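Local coordinates for protein GCN5-related N-acetyltransferase (PDB 2OZG) that binds coenzyme A and probably transfers an acetyl group from acetyl-CoA to an amine, perhaps that of an aminoglycoside, as a GCN5-related N-acetyltransferase, at residues 240-245 / 270-275; 199-204 / 230-235. All blocks are in the same frame, centred on the assembly; numbering follows the deposited sequence.

Interaction 1: residues 240-245 / 270-275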
ATOM      1  N   PRO A 240       7.607 -33.293  22.070  1.00 35.20           N
ATOM      2  CA  PRO A 240       8.485 -32.400  22.849  1.00 35.55           C
ATOM      3  C   PRO A 240       9.365 -31.501  21.937  1.00 35.26           C
ATOM      4  O   PRO A 240       9.656 -30.382  22.297  1.00 31.91           O
ATOM      5  CB  PRO A 240       9.320 -33.368  23.638  1.00 36.52           C
ATOM      6  CG  PRO A 240       8.419 -34.566  23.800  1.00 31.12           C
ATOM      7  CD  PRO A 240       7.743 -34.685  22.505  1.00 35.20           C
ATOM      8  N   ALA A 241       9.772 -32.000  20.768  1.00 34.48           N
ATOM      9  CA  ALA A 241      10.549 -31.164  19.837  1.00 35.31           C
ATOM     10  C   ALA A 241       9.651 -30.095  19.258  1.00 35.14           C
ATOM     11  O   ALA A 241      10.092 -28.971  19.107  1.00 33.26           O
ATOM     12  CB  ALA A 241      11.204 -31.982  18.743  1.00 35.74           C
ATOM     13  N   VAL A 242       8.393 -30.438  18.960  1.00 36.30           N
ATOM     14  CA  VAL A 242       7.447 -29.453  18.429  1.00 38.18           C
ATOM     15  C   VAL A 242       7.159 -28.347  19.438  1.00 37.69           C
ATOM     16  O   VAL A 242       7.246 -27.179  19.084  1.00 37.20           O
ATOM     17  CB  VAL A 242       6.113 -30.041  17.884  1.00 39.72           C
ATOM     18  CG1 VAL A 242       5.240 -28.918  17.324  1.00 44.04           C
ATOM     19  CG2 VAL A 242       6.349 -31.075  16.794  1.00 40.05           C
ATOM     20  N   GLN A 243       6.866 -28.695  20.690  1.00 38.95           N
ATOM     21  CA  GLN A 243       6.614 -27.673  21.737  1.00 38.12           C
ATOM     22  C   GLN A 243       7.820 -26.764  21.946  1.00 38.49           C
ATOM     23  O   GLN A 243       7.704 -25.543  22.163  1.00 36.22           O
ATOM     24  CB  GLN A 243       6.259 -28.320  23.070  1.00 40.37           C
ATOM     25  CG  GLN A 243       4.968 -29.113  23.081  1.00 39.77           C
ATOM     26  CD  GLN A 243       3.665 -28.295  22.757  1.00 62.61           C
ATOM     27  OE1 GLN A 243       3.655 -27.061  22.794  1.00 61.10           O
ATOM     28  NE2 GLN A 243       2.559 -29.016  22.477  1.00 59.88           N
ATOM     29  N   SER A 244       8.983 -27.376  21.876  1.00 34.97           N
ATOM     30  CA  SER A 244      10.258 -26.692  22.065  1.00 34.85           C
ATOM     31  C   SER A 244      10.549 -25.730  20.918  1.00 34.85           C
ATOM     32  O   SER A 244      11.012 -24.626  21.110  1.00 32.42           O
ATOM     33  CB  SER A 244      11.353 -27.739  22.288  1.00 38.05           C
ATOM     34  OG  SER A 244      11.184 -28.419  23.562  1.00 38.67           O
ATOM     35  N   PHE A 245      10.189 -26.143  19.711  1.00 36.07           N
ATOM     36  CA  PHE A 245      10.303 -25.322  18.529  1.00 38.11           C
ATOM     37  C   PHE A 245       9.490 -24.039  18.667  1.00 36.34           C
ATOM     38  O   PHE A 245      10.010 -22.935  18.541  1.00 36.08           O
ATOM     39  CB  PHE A 245       9.775 -26.194  17.389  1.00 38.53           C
ATOM     40  CG  PHE A 245       9.638 -25.524  16.053  1.00 41.63           C
ATOM     41  CD1 PHE A 245      10.688 -25.531  15.140  1.00 39.28           C
ATOM     42  CD2 PHE A 245       8.392 -25.020  15.630  1.00 30.94           C
ATOM     43  CE1 PHE A 245      10.511 -24.961  13.829  1.00 36.91           C
ATOM     44  CE2 PHE A 245       8.234 -24.433  14.383  1.00 38.70           C
ATOM     45  CZ  PHE A 245       9.301 -24.436  13.465  1.00 40.67           C
ATOM     46  N   THR A 270       0.876 -25.919  13.050  1.00 35.88           N
ATOM     47  CA  THR A 270      -0.123 -24.913  13.440  1.00 34.58           C
ATOM     48  C   THR A 270      -1.246 -25.531  14.291  1.00 33.84           C
ATOM     49  O   THR A 270      -2.033 -24.817  14.905  1.00 35.56           O
ATOM     50  CB  THR A 270      -0.694 -24.198  12.210  1.00 35.04           C
ATOM     51  OG1 THR A 270      -1.077 -25.147  11.220  1.00 34.37           O
ATOM     52  CG2 THR A 270       0.346 -23.248  11.602  1.00 39.61           C
ATOM     53  N   LEU A 271      -1.289 -26.851  14.367  1.00 31.11           N
ATOM     54  CA  LEU A 271      -2.317 -27.502  15.188  1.00 32.33           C
ATOM     55  C   LEU A 271      -2.095 -27.133  16.662  1.00 32.81           C
ATOM     56  O   LEU A 271      -3.044 -26.990  17.430  1.00 31.25           O
ATOM     57  CB  LEU A 271      -2.301 -29.034  14.980  1.00 31.93           C
ATOM     58  CG  LEU A 271      -3.250 -29.848  15.874  1.00 32.20           C
ATOM     59  CD1 LEU A 271      -4.676 -29.440  15.637  1.00 32.17           C
ATOM     60  CD2 LEU A 271      -3.064 -31.298  15.624  1.00 33.24           C
ATOM     61  N   LEU A 272      -0.830 -26.942  17.040  1.00 32.36           N
ATOM     62  CA  LEU A 272      -0.499 -26.622  18.400  1.00 35.15           C
ATOM     63  C   LEU A 272      -0.644 -25.155  18.835  1.00 36.94           C
ATOM     64  O   LEU A 272      -0.512 -24.868  19.996  1.00 35.18           O
ATOM     65  CB  LEU A 272       0.908 -27.119  18.704  1.00 39.14           C
ATOM     66  CG  LEU A 272       1.124 -28.632  18.549  1.00 39.67           C
ATOM     67  CD1 LEU A 272       2.487 -28.977  19.071  1.00 57.21           C
ATOM     68  CD2 LEU A 272       0.069 -29.414  19.319  1.00 47.67           C
ATOM     69  N   LEU A 273      -0.885 -24.239  17.904  1.00 39.68           N
ATOM     70  CA  LEU A 273      -1.084 -22.810  18.234  1.00 34.22           C
ATOM     71  C   LEU A 273      -2.454 -22.557  18.876  1.00 34.64           C
ATOM     72  O   LEU A 273      -3.435 -23.265  18.590  1.00 34.29           O
ATOM     73  CB  LEU A 273      -0.991 -21.994  16.956  1.00 35.73           C
ATOM     74  CG  LEU A 273       0.297 -22.079  16.092  1.00 40.51           C
ATOM     75  CD1 LEU A 273       0.107 -21.345  14.731  1.00 42.14           C
ATOM     76  CD2 LEU A 273       1.468 -21.502  16.805  1.00 34.79           C
ATOM     77  N   PRO A 274      -2.545 -21.540  19.742  1.00 34.14           N
ATOM     78  CA  PRO A 274      -3.813 -21.243  20.361  1.00 34.93           C
ATOM     79  C   PRO A 274      -4.840 -20.700  19.384  1.00 34.01           C
ATOM     80  O   PRO A 274      -6.014 -20.986  19.553  1.00 32.14           O
ATOM     81  CB  PRO A 274      -3.470 -20.220  21.438  1.00 32.60           C
ATOM     82  CG  PRO A 274      -2.137 -19.789  21.182  1.00 35.53           C
ATOM     83  CD  PRO A 274      -1.465 -20.681  20.267  1.00 35.26           C
ATOM     84  N   GLU A 275      -4.406 -19.963  18.370  1.00 29.66           N
ATOM     85  CA  GLU A 275      -5.313 -19.431  17.366  1.00 28.97           C
ATOM     86  C   GLU A 275      -4.785 -19.614  15.965  1.00 30.53           C
ATOM     87  O   GLU A 275      -3.605 -19.917  15.754  1.00 32.01           O
ATOM     88  CB  GLU A 275      -5.552 -17.953  17.667  1.00 33.59           C
ATOM     89  CG  GLU A 275      -6.160 -17.680  19.077  1.00 41.76           C
ATOM     90  CD  GLU A 275      -7.564 -18.228  19.257  1.00 43.75           C
ATOM     91  OE1 GLU A 275      -8.188 -18.556  18.226  1.00 30.94           O
ATOM     92  OE2 GLU A 275      -8.036 -18.308  20.424  1.00 36.61           O
TER

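Interaction 2: residues 199-204 / 230-235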
ATOM      1  N   GLU A 199      24.433 -11.311   6.313  1.00 57.04           N
ATOM      2  CA  GLU A 199      23.700 -12.107   7.283  1.00 55.26           C
ATOM      3  C   GLU A 199      24.413 -13.295   7.956  1.00 51.95           C
ATOM      4  O   GLU A 199      25.419 -13.838   7.481  1.00 49.37           O
ATOM      5  CB  GLU A 199      22.344 -12.512   6.658  1.00 53.75           C
ATOM      6  CG  GLU A 199      22.443 -13.450   5.455  1.00 61.10           C
ATOM      7  CD  GLU A 199      21.139 -13.632   4.666  1.00 58.81           C
ATOM      8  OE1 GLU A 199      20.157 -12.917   4.973  1.00 59.72           O
ATOM      9  OE2 GLU A 199      21.116 -14.482   3.728  1.00 65.37           O
ATOM     10  N   THR A 200      23.865 -13.631   9.119  1.00 48.89           N
ATOM     11  CA  THR A 200      24.369 -14.678   9.956  1.00 45.38           C
ATOM     12  C   THR A 200      23.375 -15.821   9.871  1.00 41.78           C
ATOM     13  O   THR A 200      22.157 -15.616   9.797  1.00 36.07           O
ATOM     14  CB  THR A 200      24.537 -14.193  11.417  1.00 45.34           C
ATOM     15  OG1 THR A 200      25.398 -13.045  11.437  1.00 43.18           O
ATOM     16  CG2 THR A 200      25.131 -15.296  12.311  1.00 44.58           C
ATOM     17  N   LEU A 201      23.940 -17.018   9.840  1.00 38.13           N
ATOM     18  CA  LEU A 201      23.179 -18.228   9.774  1.00 37.42           C
ATOM     19  C   LEU A 201      23.118 -18.768  11.184  1.00 32.94           C
ATOM     20  O   LEU A 201      24.144 -18.910  11.864  1.00 33.67           O
ATOM     21  CB  LEU A 201      23.884 -19.227   8.871  1.00 39.71           C
ATOM     22  CG  LEU A 201      23.105 -20.501   8.567  1.00 40.78           C
ATOM     23  CD1 LEU A 201      21.819 -20.218   7.762  1.00 32.25           C
ATOM     24  CD2 LEU A 201      23.978 -21.456   7.823  1.00 43.49           C
ATOM     25  N   TYR A 202      21.923 -19.062  11.645  1.00 30.53           N
ATOM     26  CA  TYR A 202      21.745 -19.615  12.982  1.00 30.40           C
ATOM     27  C   TYR A 202      21.245 -21.062  12.809  1.00 29.10           C
ATOM     28  O   TYR A 202      20.376 -21.372  11.957  1.00 33.46           O
ATOM     29  CB  TYR A 202      20.738 -18.742  13.759  1.00 32.28           C
ATOM     30  CG  TYR A 202      21.218 -17.341  13.947  1.00 27.92           C
ATOM     31  CD1 TYR A 202      22.144 -17.036  14.958  1.00 28.61           C
ATOM     32  CD2 TYR A 202      20.816 -16.327  13.109  1.00 31.76           C
ATOM     33  CE1 TYR A 202      22.628 -15.776  15.119  1.00 30.54           C
ATOM     34  CE2 TYR A 202      21.315 -15.024  13.262  1.00 31.98           C
ATOM     35  CZ  TYR A 202      22.193 -14.756  14.275  1.00 33.99           C
ATOM     36  OH  TYR A 202      22.684 -13.488  14.441  1.00 32.92           O
ATOM     37  N   SER A 203      21.793 -21.938  13.611  1.00 27.36           N
ATOM     38  CA  SER A 203      21.477 -23.373  13.615  1.00 29.72           C
ATOM     39  C   SER A 203      21.447 -23.859  15.067  1.00 30.55           C
ATOM     40  O   SER A 203      22.388 -23.617  15.836  1.00 35.58           O
ATOM     41  CB  SER A 203      22.613 -24.116  12.934  1.00 31.71           C
ATOM     42  OG  SER A 203      22.677 -23.800  11.593  1.00 39.33           O
ATOM     43  N   TYR A 204      20.370 -24.530  15.451  1.00 31.00           N
ATOM     44  CA  TYR A 204      20.208 -25.036  16.799  1.00 31.12           C
ATOM     45  C   TYR A 204      19.732 -26.464  16.688  1.00 32.69           C
ATOM     46  O   TYR A 204      18.956 -26.775  15.791  1.00 31.47           O
ATOM     47  CB  TYR A 204      19.087 -24.223  17.501  1.00 30.31           C
ATOM     48  CG  TYR A 204      19.529 -22.848  17.941  1.00 26.55           C
ATOM     49  CD1 TYR A 204      19.651 -21.806  17.028  1.00 30.11           C
ATOM     50  CD2 TYR A 204      19.782 -22.574  19.281  1.00 33.86           C
ATOM     51  CE1 TYR A 204      20.045 -20.586  17.421  1.00 28.01           C
ATOM     52  CE2 TYR A 204      20.205 -21.321  19.695  1.00 28.83           C
ATOM     53  CZ  TYR A 204      20.356 -20.348  18.764  1.00 34.87           C
ATOM     54  OH  TYR A 204      20.723 -19.100  19.191  1.00 35.50           O
ATOM     55  N   ARG A 230      13.552 -15.943   9.187  1.00 29.67           N
ATOM     56  CA  ARG A 230      13.165 -16.889   8.107  1.00 31.65           C
ATOM     57  C   ARG A 230      13.758 -18.258   8.401  1.00 29.66           C
ATOM     58  O   ARG A 230      14.983 -18.428   8.339  1.00 30.87           O
ATOM     59  CB  ARG A 230      13.670 -16.377   6.763  1.00 33.31           C
ATOM     60  CG  ARG A 230      13.292 -14.926   6.423  1.00 28.69           C
ATOM     61  CD  ARG A 230      13.818 -14.542   5.024  1.00 37.76           C
ATOM     62  NE  ARG A 230      13.593 -13.132   4.703  1.00 37.71           N
ATOM     63  CZ  ARG A 230      12.492 -12.671   4.105  1.00 44.68           C
ATOM     64  NH1 ARG A 230      11.483 -13.465   3.844  1.00 44.35           N
ATOM     65  NH2 ARG A 230      12.364 -11.379   3.837  1.00 47.49           N
ATOM     66  N   ILE A 231      12.906 -19.233   8.746  1.00 31.97           N
ATOM     67  CA  ILE A 231      13.346 -20.573   9.007  1.00 28.77           C
ATOM     68  C   ILE A 231      13.527 -21.286   7.660  1.00 33.30           C
ATOM     69  O   ILE A 231      12.565 -21.505   6.938  1.00 31.56           O
ATOM     70  CB  ILE A 231      12.353 -21.331   9.902  1.00 30.86           C
ATOM     71  CG1 ILE A 231      12.244 -20.670  11.291  1.00 34.66           C
ATOM     72  CG2 ILE A 231      12.779 -22.771  10.063  1.00 31.85           C
ATOM     73  CD1 ILE A 231      11.120 -21.208  12.183  1.00 34.38           C
ATOM     74  N   ARG A 232      14.753 -21.686   7.327  1.00 34.06           N
ATOM     75  CA  ARG A 232      14.982 -22.354   6.029  1.00 34.53           C
ATOM     76  C   ARG A 232      14.936 -23.854   6.104  1.00 34.85           C
ATOM     77  O   ARG A 232      14.697 -24.489   5.092  1.00 36.45           O
ATOM     78  CB  ARG A 232      16.270 -21.913   5.370  1.00 36.42           C
ATOM     79  CG  ARG A 232      17.464 -21.949   6.256  1.00 33.95           C
ATOM     80  CD  ARG A 232      18.768 -21.472   5.565  1.00 36.24           C
ATOM     81  NE  ARG A 232      18.736 -20.086   5.120  1.00 33.95           N
ATOM     82  CZ  ARG A 232      19.722 -19.521   4.411  1.00 33.65           C
ATOM     83  NH1 ARG A 232      20.798 -20.221   4.065  1.00 34.16           N
ATOM     84  NH2 ARG A 232      19.646 -18.278   4.043  1.00 42.99           N
ATOM     85  N   ASP A 233      15.133 -24.441   7.281  1.00 34.72           N
ATOM     86  CA  ASP A 233      15.019 -25.885   7.404  1.00 36.60           C
ATOM     87  C   ASP A 233      14.745 -26.159   8.872  1.00 36.28           C
ATOM     88  O   ASP A 233      15.162 -25.410   9.730  1.00 33.68           O
ATOM     89  CB  ASP A 233      16.326 -26.567   6.953  1.00 39.58           C
ATOM     90  CG  ASP A 233      16.200 -28.063   6.790  1.00 39.89           C
ATOM     91  OD1 ASP A 233      15.050 -28.563   6.615  1.00 33.17           O
ATOM     92  OD2 ASP A 233      17.283 -28.730   6.777  1.00 35.20           O
ATOM     93  N   TRP A 234      13.967 -27.194   9.141  1.00 33.13           N
ATOM     94  CA  TRP A 234      13.683 -27.570  10.505  1.00 34.81           C
ATOM     95  C   TRP A 234      13.366 -29.053  10.491  1.00 34.65           C
ATOM     96  O   TRP A 234      12.923 -29.583   9.458  1.00 31.09           O
ATOM     97  CB  TRP A 234      12.506 -26.761  11.094  1.00 34.62           C
ATOM     98  CG  TRP A 234      11.210 -26.872  10.230  1.00 33.19           C
ATOM     99  CD1 TRP A 234      10.857 -26.048   9.237  1.00 34.26           C
ATOM    100  CD2 TRP A 234      10.179 -27.868  10.308  1.00 33.60           C
ATOM    101  NE1 TRP A 234       9.688 -26.441   8.701  1.00 33.98           N
ATOM    102  CE2 TRP A 234       9.266 -27.583   9.320  1.00 37.99           C
ATOM    103  CE3 TRP A 234       9.988 -29.007  11.080  1.00 34.65           C
ATOM    104  CZ2 TRP A 234       8.149 -28.359   9.098  1.00 32.97           C
ATOM    105  CZ3 TRP A 234       8.920 -29.778  10.864  1.00 35.99           C
ATOM    106  CH2 TRP A 234       7.997 -29.477   9.861  1.00 36.74           C
ATOM    107  N   VAL A 235      13.568 -29.680  11.663  1.00 29.99           N
ATOM    108  CA  VAL A 235      13.187 -31.037  11.912  1.00 32.88           C
ATOM    109  C   VAL A 235      12.572 -31.152  13.325  1.00 35.46           C
ATOM    110  O   VAL A 235      13.086 -30.581  14.287  1.00 35.70           O
ATOM    111  CB  VAL A 235      14.369 -32.041  11.722  1.00 34.12           C
ATOM    112  CG1 VAL A 235      14.090 -33.387  12.396  1.00 32.87           C
ATOM    113  CG2 VAL A 235      14.678 -32.231  10.243  1.00 30.31           C
TER

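Interaction 1: residues 240-245 / 270-275
Leu272 reaches across to helix 239-250 with one methyl, CD1, which meets both Val242 and Gln243. The tight part is the apolar one: Val242 CG1 comes to 3.3 Å from Leu272 CD1, closer than two methyls usually sit, the side chains meeting at a slant. Val242 presents that methyl because CG1 is anti to the backbone N (chi1 -178°), and Thr236 of strand 227-236 packs against the same valine. The looser side belongs to Gln243, partly exposed, whose chain bends at chi2 (-61°) and carries the amide up to the leucine. There NE2 lies 3.4 Å from Leu272 CD1 and 4.0 Å from Leu272 CD2, a contact without any hydrogen bond. Were Leu272 replaced by alanine, Val242 CG1 and the Gln243 amide would probably lose their partner on this side, and the amide would be freer to turn. Lys370 of the second subunit also packs on Leu272, and Glu275 further along hydrogen-bonds Thr122 and Gln123 of that subunit. The arrangement is a helix-to-loop contact of the second GNAT domain: the 3-10 turn between strands 258-263 and 279-290 rests one leucine on the helix that follows strand 227-236.

Interaction 2: residues 199-204 / 230-235
The guanidinium of Arg232 has Leu201 over one face, its CD1 methyl 3.6 Å above the plane and displaced toward the rim. Among the guanidinium atoms NH1 is nearest to that methyl, 3.8 Å from Leu201 CD1, and the aliphatic CD of Arg232 lies 4.0 Å from the same atom. The carboxylate of Glu199 comes in obliquely, its plane turned 77° from that of the guanidinium. Glu199 OE2 is 4.1 Å from Arg232 NH2, beyond a salt bridge, although the opposite charges would still be expected to attract. Stronger polar ties lie elsewhere: Arg232 NH1 hydrogen-bonds the carbonyl oxygens of Leu192 and Arg194, which would fix the flat group while Leu201 lies against it. The other flat group, the Tyr202 ring, has Thr200 CG2 3.5 Å above one face, also toward the rim, and meets the ring of Phe218.

Arg232 belongs to a classic beta bulge: it and Asp233 both face Ile217 on strand 211-222, the strand that lies between 202-206 and 227-236 and pairs antiparallel with each. The two segments therefore meet through side chains alone, spanning their common neighbour; Leu201 also packs on Ile217, and Arg232 on Thr219. A bend at chi3 (62°) turns the end of the Arg232 chain, which crosses Leu201 at about a right angle, while the extended Glu199 chain approaches from the opposite direction. Past this surface contact, Tyr204 OH hydrogen-bonds Gln29 and Glu90 of the third subunit.

How the interactions relate
Both contacts lie in the second GNAT domain, their centres about 18 Å apart and on the same side of the chain's centre. They come in series: interaction 2 closes at the end of segment 230-235, and interaction 1 opens just afterwards, since strand 227-236 runs on into helix 239-250. Phe245 of that helix joins them directly, with CE1 3.8 Å from Trp234 CB and CZ 3.9 Å from Ile231 CD1. Strand 227-236 also pairs in parallel with strand 258-263, which leads toward the loop of interaction 1. They border different neighbours: 270-275 meets the second subunit, where Glu275 touches a coenzyme A not bound to this chain, whereas 199-204 meets the third.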